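Local coordinates for putative nucleoprotein (Infectious salmon anemia virus, PDB 4EWC), which encapsidates the negative-strand viral RNA, protecting it from nucleases and forming the ribonucleoprotein that serves as template for transcription and replication, at residues R353-A358 with M372-T377; M319-I324 with S337-K342; S290-A295 with T452-A457. All blocks are in the same frame, centred on the assembly; numbering follows the deposited sequence.

Contact 1 (R353-A358 with M372-T377); sequences RLLTSA and MDTLCT
Leu355 and Thr356 of helix 350-358 pack against Thr374 and Leu375 of helix 369-381 in an antiparallel helix pair within the family's helical bundle. The axes of the two segments come within 9.5 Å and make an angle of 151°. The backbones are closest at Leu355 and Leu375, with CA atoms 6.3 Å apart.

The closest packing pairs each leucine with a threonine of the other helix. Leu355 points toward the partner helix, and its CD2 meets Thr374 CG2 at 3.6 Å. These two side chains lie nearly perpendicular. The leucines themselves meet at 4.3 Å, Leu355 CB to Leu375 CD1. Leu375 has CG anti to its backbone N (chi1 178°), which carries its methyls to the Thr356 side of the contact. Ile556 of helix 550-564 touches both Leu355 and Thr374. Leu318 of helix 315-326 packs on Leu375.

Leu354 and Ser357 take no part and lie on the more open side of helix 350-358. Leu354 is exposed and Ser357 partly so. Thr374 is also only partly exposed, and Leu537 of the second subunit packs on it.

No hydrogen bond joins the segments. Each threonine hydroxyl turns back on its own helix: Thr374 OG1 bonds Arg370 O, and Thr356 OG1 bonds Gln352 O. Even so, Thr356 OG1 touches both methyls of Leu375, with CD1 at 3.5 Å and CD2 at 3.8 Å.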
# COMPACT_ATOMS: atom_id res chain seq x y z
N ARG A 353 18.98 -9.48 -23.35
CA ARG A 353 19.55 -9.33 -24.69
C ARG A 353 19.87 -10.69 -25.33
O ARG A 353 19.47 -10.95 -26.46
CB ARG A 353 20.80 -8.42 -24.68
CG ARG A 353 20.48 -6.98 -24.32
CD ARG A 353 21.64 -6.03 -24.57
NE ARG A 353 21.46 -4.81 -23.79
CZ ARG A 353 22.02 -4.58 -22.60
NH1 ARG A 353 22.84 -5.48 -22.07
NH2 ARG A 353 21.76 -3.45 -21.95
N LEU A 354 20.59 -11.54 -24.60
CA LEU A 354 20.87 -12.91 -25.04
C LEU A 354 19.57 -13.64 -25.27
O LEU A 354 19.36 -14.25 -26.32
CB LEU A 354 21.69 -13.67 -23.99
CG LEU A 354 23.04 -13.01 -23.73
CD1 LEU A 354 23.81 -13.80 -22.69
CD2 LEU A 354 23.82 -12.87 -25.03
N LEU A 355 18.70 -13.59 -24.26
CA LEU A 355 17.41 -14.25 -24.30
C LEU A 355 16.64 -13.86 -25.57
O LEU A 355 16.15 -14.72 -26.31
CB LEU A 355 16.63 -13.92 -23.03
CG LEU A 355 15.70 -14.92 -22.36
CD1 LEU A 355 16.25 -16.33 -22.33
CD2 LEU A 355 15.42 -14.44 -20.93
N THR A 356 16.56 -12.55 -25.82
CA THR A 356 16.01 -12.03 -27.06
C THR A 356 16.65 -12.62 -28.33
O THR A 356 15.96 -13.02 -29.27
CB THR A 356 16.12 -10.48 -27.11
OG1 THR A 356 15.34 -9.89 -26.06
CG2 THR A 356 15.66 -9.93 -28.47
N SER A 357 17.98 -12.66 -28.37
CA SER A 357 18.68 -13.18 -29.55
C SER A 357 18.45 -14.68 -29.69
O SER A 357 18.45 -15.21 -30.79
CB SER A 357 20.17 -12.89 -29.48
OG SER A 357 20.43 -11.52 -29.68
N ALA A 358 18.27 -15.34 -28.55
CA ALA A 358 18.00 -16.76 -28.52
C ALA A 358 16.73 -17.16 -29.29
O ALA A 358 16.58 -18.31 -29.70
CB ALA A 358 17.95 -17.25 -27.09
N MSE A 372 10.31 -17.37 -25.35
CA MSE A 372 9.45 -16.20 -25.40
C MSE A 372 8.86 -15.90 -24.03
O MSE A 372 8.90 -14.77 -23.57
CB MSE A 372 8.34 -16.40 -26.43
CG MSE A 372 7.28 -15.34 -26.41
SE MSE A 372 7.97 -13.63 -27.08
CE MSE A 372 8.05 -14.08 -29.00
N ASP A 373 8.33 -16.93 -23.38
CA ASP A 373 7.75 -16.78 -22.06
C ASP A 373 8.76 -16.32 -21.05
O ASP A 373 8.46 -15.42 -20.25
CB ASP A 373 7.15 -18.11 -21.58
CG ASP A 373 5.81 -18.41 -22.23
OD1 ASP A 373 5.28 -17.50 -22.91
OD2 ASP A 373 5.31 -19.54 -22.08
N THR A 374 9.93 -16.94 -21.06
CA THR A 374 11.02 -16.53 -20.19
C THR A 374 11.29 -15.04 -20.40
O THR A 374 11.39 -14.29 -19.44
CB THR A 374 12.32 -17.30 -20.51
OG1 THR A 374 12.05 -18.70 -20.57
CG2 THR A 374 13.38 -17.02 -19.45
N LEU A 375 11.39 -14.63 -21.66
CA LEU A 375 11.65 -13.24 -22.02
C LEU A 375 10.58 -12.28 -21.48
O LEU A 375 10.88 -11.28 -20.83
CB LEU A 375 11.79 -13.07 -23.53
CG LEU A 375 12.03 -11.60 -23.93
CD1 LEU A 375 13.36 -11.09 -23.38
CD2 LEU A 375 11.95 -11.38 -25.42
N CYS A 376 9.32 -12.62 -21.75
CA CYS A 376 8.19 -11.89 -21.22
C CYS A 376 8.27 -11.74 -19.71
O CYS A 376 8.10 -10.63 -19.18
CB CYS A 376 6.89 -12.58 -21.61
SG CYS A 376 6.55 -12.50 -23.35
N THR A 377 8.53 -12.86 -19.02
CA THR A 377 8.61 -12.85 -17.56
C THR A 377 9.75 -11.94 -17.10
O THR A 377 9.59 -11.20 -16.13
CB THR A 377 8.85 -14.25 -16.99
OG1 THR A 377 7.73 -15.08 -17.29
CG2 THR A 377 9.04 -14.19 -15.48

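Contact 2 (M319-I324 with S337-K342); sequences MGMKRI and SIIQKK
Met321 lies against Ile339 and Gln340 where helix 315-326 runs antiparallel to helix 334-346. The axes of the two segments approach to 9.8 Å at an angle of 153°. Both helices belong to the helical-bundle family region.

Apolar contact does most of the work. Met321, a selenomethionine, and Ile339 run alongside one another, pointing opposite ways. Ile339 CG2 lies 3.5 Å from Met321 CG and 4.0 Å from its SE. The other branch of Ile339 reaches back to the backbone, where CD1 lies 4.1 Å from Gly320 C. Gly320 has no side chain to stand between its backbone and this methyl. The Met321 chain bends at its last torsion (chi3 67°), and its CE meets Gln340 CG at 4.2 Å. Met321 SE also lies 4.1 Å from Gln340 CA. Phe336 and Val343 of helix 334-346 also touch Met321.

The polar end of Gln340 is used elsewhere. Gln340 offers only carbon to Met321, while its NE2 bonds Thr356 O on helix 350-358.

With no hydrogen bond or salt bridge between the segments, their direct contact rests on shape and the burial of apolar surface.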
# COMPACT_ATOMS: atom_id res chain seq x y z
N MSE A 319 4.43 -9.70 -29.80
CA MSE A 319 3.25 -10.29 -30.41
C MSE A 319 3.48 -10.32 -31.91
O MSE A 319 3.07 -11.26 -32.60
CB MSE A 319 2.02 -9.44 -30.11
CG MSE A 319 1.45 -9.60 -28.73
SE MSE A 319 0.11 -8.19 -28.48
CE MSE A 319 -0.75 -8.37 -30.22
N GLY A 320 4.12 -9.27 -32.41
CA GLY A 320 4.48 -9.21 -33.81
C GLY A 320 5.42 -10.35 -34.17
O GLY A 320 5.30 -10.95 -35.25
N MSE A 321 6.34 -10.66 -33.26
CA MSE A 321 7.33 -11.71 -33.45
C MSE A 321 6.70 -13.10 -33.41
O MSE A 321 7.12 -13.99 -34.13
CB MSE A 321 8.45 -11.62 -32.41
CG MSE A 321 9.54 -10.64 -32.76
SE MSE A 321 10.92 -10.43 -31.38
CE MSE A 321 11.68 -12.24 -31.51
N LYS A 322 5.70 -13.28 -32.55
CA LYS A 322 5.04 -14.58 -32.40
C LYS A 322 4.14 -14.85 -33.61
O LYS A 322 4.08 -15.97 -34.12
CB LYS A 322 4.23 -14.63 -31.10
CG LYS A 322 3.40 -15.87 -30.87
CD LYS A 322 2.53 -15.74 -29.63
CE LYS A 322 1.87 -17.05 -29.27
NZ LYS A 322 1.08 -16.96 -28.01
N ARG A 323 3.46 -13.79 -34.06
CA ARG A 323 2.50 -13.89 -35.15
C ARG A 323 3.21 -14.26 -36.44
O ARG A 323 2.75 -15.11 -37.20
CB ARG A 323 1.79 -12.55 -35.33
CG ARG A 323 0.86 -12.49 -36.52
CD ARG A 323 0.31 -11.08 -36.70
NE ARG A 323 -0.15 -10.50 -35.44
CZ ARG A 323 -1.33 -10.75 -34.87
NH1 ARG A 323 -2.19 -11.59 -35.44
NH2 ARG A 323 -1.65 -10.16 -33.72
N ILE A 324 4.33 -13.60 -36.68
CA ILE A 324 5.18 -13.89 -37.81
C ILE A 324 5.94 -15.21 -37.64
O ILE A 324 6.49 -15.75 -38.60
CB ILE A 324 6.18 -12.75 -38.03
CG1 ILE A 324 6.67 -12.73 -39.48
CG2 ILE A 324 7.33 -12.85 -37.04
CD1 ILE A 324 7.29 -11.41 -39.90
N SER A 337 13.89 -10.41 -37.98
CA SER A 337 15.19 -9.84 -37.61
C SER A 337 15.11 -8.35 -37.26
O SER A 337 15.89 -7.84 -36.46
CB SER A 337 16.20 -10.05 -38.74
OG SER A 337 16.35 -11.42 -39.04
N ILE A 338 14.16 -7.65 -37.88
CA ILE A 338 14.02 -6.22 -37.65
C ILE A 338 13.40 -5.97 -36.29
O ILE A 338 13.80 -5.05 -35.57
CB ILE A 338 13.11 -5.59 -38.69
CG1 ILE A 338 13.72 -5.78 -40.08
CG2 ILE A 338 12.89 -4.11 -38.37
CD1 ILE A 338 12.82 -5.30 -41.18
N ILE A 339 12.41 -6.79 -35.96
CA ILE A 339 11.70 -6.65 -34.72
C ILE A 339 12.62 -7.12 -33.61
O ILE A 339 12.67 -6.52 -32.53
CB ILE A 339 10.40 -7.46 -34.70
CG1 ILE A 339 9.52 -7.11 -35.89
CG2 ILE A 339 9.64 -7.21 -33.41
CD1 ILE A 339 8.11 -7.69 -35.79
N GLN A 340 13.36 -8.18 -33.89
CA GLN A 340 14.28 -8.75 -32.92
C GLN A 340 15.32 -7.74 -32.49
O GLN A 340 15.66 -7.62 -31.31
CB GLN A 340 14.99 -9.96 -33.50
CG GLN A 340 15.52 -10.87 -32.42
CD GLN A 340 16.18 -12.11 -32.98
OE1 GLN A 340 16.52 -12.17 -34.16
NE2 GLN A 340 16.38 -13.10 -32.12
N LYS A 341 15.84 -7.01 -33.48
CA LYS A 341 16.84 -6.00 -33.27
C LYS A 341 16.26 -4.87 -32.41
O LYS A 341 16.93 -4.35 -31.53
CB LYS A 341 17.32 -5.46 -34.62
CG LYS A 341 18.07 -4.12 -34.57
CD LYS A 341 18.05 -3.41 -35.93
CE LYS A 341 16.62 -3.30 -36.49
NZ LYS A 341 15.71 -2.45 -35.68
N LYS A 342 15.02 -4.51 -32.68
CA LYS A 342 14.36 -3.48 -31.88
C LYS A 342 14.20 -3.93 -30.45
O LYS A 342 14.51 -3.18 -29.52
CB LYS A 342 13.01 -3.10 -32.48
CG LYS A 342 13.14 -2.28 -33.73
CD LYS A 342 11.79 -2.05 -34.35
CE LYS A 342 11.92 -1.32 -35.67
NZ LYS A 342 10.58 -1.09 -36.26

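Contact 3 (S290-A295 with T452-A457); sequences SYTTLA and TAFCSA
The part of a 3-10 segment that covers residues 290-294 meets a type I beta turn, Thr452 to Cys455, through the ring of Phe454. The contact is buried, and its centre lies about 8 Å from the centre of the chain. Phe454 points toward the 3-10 segment and lays its ring against the backbone of Thr292 and Thr293.

The main interaction is a CH-pi contact. Thr293 CA sits 3.7 Å from the centroid of the Phe454 ring and only 8° off the ring normal, so it lies over the centre of the face. Carbonyl oxygens come close to the ring carbons: Thr292 O is 3.5 Å from Phe454 CZ, and Thr293 O is 3.5 Å from Phe454 CD2. With chi1 69°, Thr293 puts CG2 beside its backbone N, where it meets Phe454 CD1 at 3.8 Å. Thr292 CG2 lies 4.2 Å from Phe454 CZ, on the same side of the ring as Thr293 CA. The CA atoms of Thr293 and Phe454 are 5.8 Å apart.

This contact joins the helical-bundle family region to the C-terminal region of the orthomyxovirus nucleoprotein. On the C-terminal side, Thr452 OG1 accepts from Phe454 N at 3.2 Å with an N-H...O angle of 163°. This closes an ST turn at the base of the aromatic residue. Ser456 then takes the N-cap position before helix 457-463, with a weak bond from Ile459 N.

The second subunit covers the same region and makes backbone hydrogen bonds with Phe454 and Ser456. Thr293 OG1 bonds Asn517 of that subunit, whose Trp514 packs on Thr292 and Thr293. Thr292 OG1 stays within its own chain and bonds Ala289 O.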
# COMPACT_ATOMS: atom_id res chain seq x y z
N SER A 290 -0.90 -11.95 -17.37
CA SER A 290 0.05 -11.21 -16.54
C SER A 290 0.96 -10.27 -17.34
O SER A 290 1.43 -9.26 -16.82
CB SER A 290 0.92 -12.17 -15.71
OG SER A 290 0.14 -13.00 -14.87
N TYR A 291 1.17 -10.59 -18.61
CA TYR A 291 1.96 -9.79 -19.52
C TYR A 291 1.24 -8.55 -20.03
O TYR A 291 1.74 -7.87 -20.93
CB TYR A 291 2.40 -10.63 -20.72
CG TYR A 291 3.21 -11.83 -20.33
CD1 TYR A 291 4.19 -11.73 -19.34
CD2 TYR A 291 2.97 -13.07 -20.90
CE1 TYR A 291 4.90 -12.81 -18.96
CE2 TYR A 291 3.69 -14.18 -20.52
CZ TYR A 291 4.66 -14.04 -19.55
OH TYR A 291 5.38 -15.14 -19.16
N THR A 292 0.06 -8.27 -19.49
CA THR A 292 -0.71 -7.11 -19.92
C THR A 292 0.05 -5.84 -19.58
O THR A 292 0.04 -4.88 -20.34
CB THR A 292 -2.10 -7.07 -19.29
OG1 THR A 292 -2.79 -8.29 -19.61
CG2 THR A 292 -2.92 -5.88 -19.83
N THR A 293 0.76 -5.86 -18.45
CA THR A 293 1.55 -4.70 -18.03
C THR A 293 2.62 -4.31 -19.05
O THR A 293 3.14 -3.20 -19.01
CB THR A 293 2.18 -4.89 -16.62
OG1 THR A 293 3.20 -5.90 -16.66
CG2 THR A 293 1.10 -5.28 -15.59
N LEU A 294 2.91 -5.19 -19.99
CA LEU A 294 3.84 -4.89 -21.06
C LEU A 294 3.18 -4.27 -22.28
O LEU A 294 3.83 -4.08 -23.32
CB LEU A 294 4.60 -6.15 -21.49
CG LEU A 294 5.29 -6.89 -20.34
CD1 LEU A 294 5.89 -8.19 -20.86
CD2 LEU A 294 6.32 -6.00 -19.65
N ALA A 295 1.89 -3.95 -22.17
CA ALA A 295 1.15 -3.42 -23.31
C ALA A 295 0.76 -1.94 -23.17
O ALA A 295 -0.19 -1.51 -23.82
CB ALA A 295 -0.08 -4.26 -23.56
N THR A 452 0.91 5.98 -17.52
CA THR A 452 0.83 4.52 -17.51
C THR A 452 -0.20 3.96 -16.55
O THR A 452 -0.24 4.32 -15.38
CB THR A 452 2.20 3.84 -17.23
OG1 THR A 452 2.07 2.42 -17.40
CG2 THR A 452 2.75 4.20 -15.82
N ALA A 453 -1.05 3.06 -17.04
CA ALA A 453 -2.01 2.39 -16.14
C ALA A 453 -1.33 1.36 -15.24
O ALA A 453 -1.96 0.83 -14.34
CB ALA A 453 -3.15 1.75 -16.93
N PHE A 454 -0.05 1.09 -15.46
CA PHE A 454 0.58 -0.03 -14.78
C PHE A 454 1.52 0.40 -13.69
O PHE A 454 2.34 -0.39 -13.22
CB PHE A 454 1.26 -0.95 -15.80
CG PHE A 454 0.34 -1.36 -16.90
CD1 PHE A 454 -0.79 -2.10 -16.61
CD2 PHE A 454 0.56 -0.95 -18.21
CE1 PHE A 454 -1.66 -2.46 -17.60
CE2 PHE A 454 -0.34 -1.31 -19.20
CZ PHE A 454 -1.44 -2.07 -18.90
N CYS A 455 1.36 1.65 -13.27
CA CYS A 455 2.23 2.24 -12.25
C CYS A 455 1.83 1.71 -10.89
O CYS A 455 0.69 1.35 -10.68
CB CYS A 455 2.11 3.75 -12.24
SG CYS A 455 3.11 4.59 -10.97
N SER A 456 2.78 1.68 -9.97
CA SER A 456 2.51 1.35 -8.59
C SER A 456 1.32 2.15 -8.04
O SER A 456 1.21 3.36 -8.29
CB SER A 456 3.75 1.63 -7.73
OG SER A 456 3.42 1.79 -6.36
N ALA A 457 0.44 1.46 -7.32
CA ALA A 457 -0.70 2.12 -6.69
C ALA A 457 -0.26 3.10 -5.61
O ALA A 457 -0.84 4.18 -5.48
CB ALA A 457 -1.66 1.09 -6.10

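How the contacts relate
Contacts 1 and 2 each join two antiparallel helices in the same bundle region. Contact 3 joins a 3-10 segment and a turn, both in connections between alpha-helices and far apart in sequence. It is also nearer the centre of the chain, about 8 Å against 24 and 22 Å, though all three are buried. Aliphatic packing dominates contacts 1 and 2, while contact 3 sets an aromatic ring on backbone. Contacts 1 and 2 touch where Met372 CE packs on Met321 CB at 4.2 Å. Tyr291 OH and Thr377 OG1, 3.0 Å apart, probably link contacts 3 and 1. The second subunit reaches contacts 1 and 3 but not contact 2.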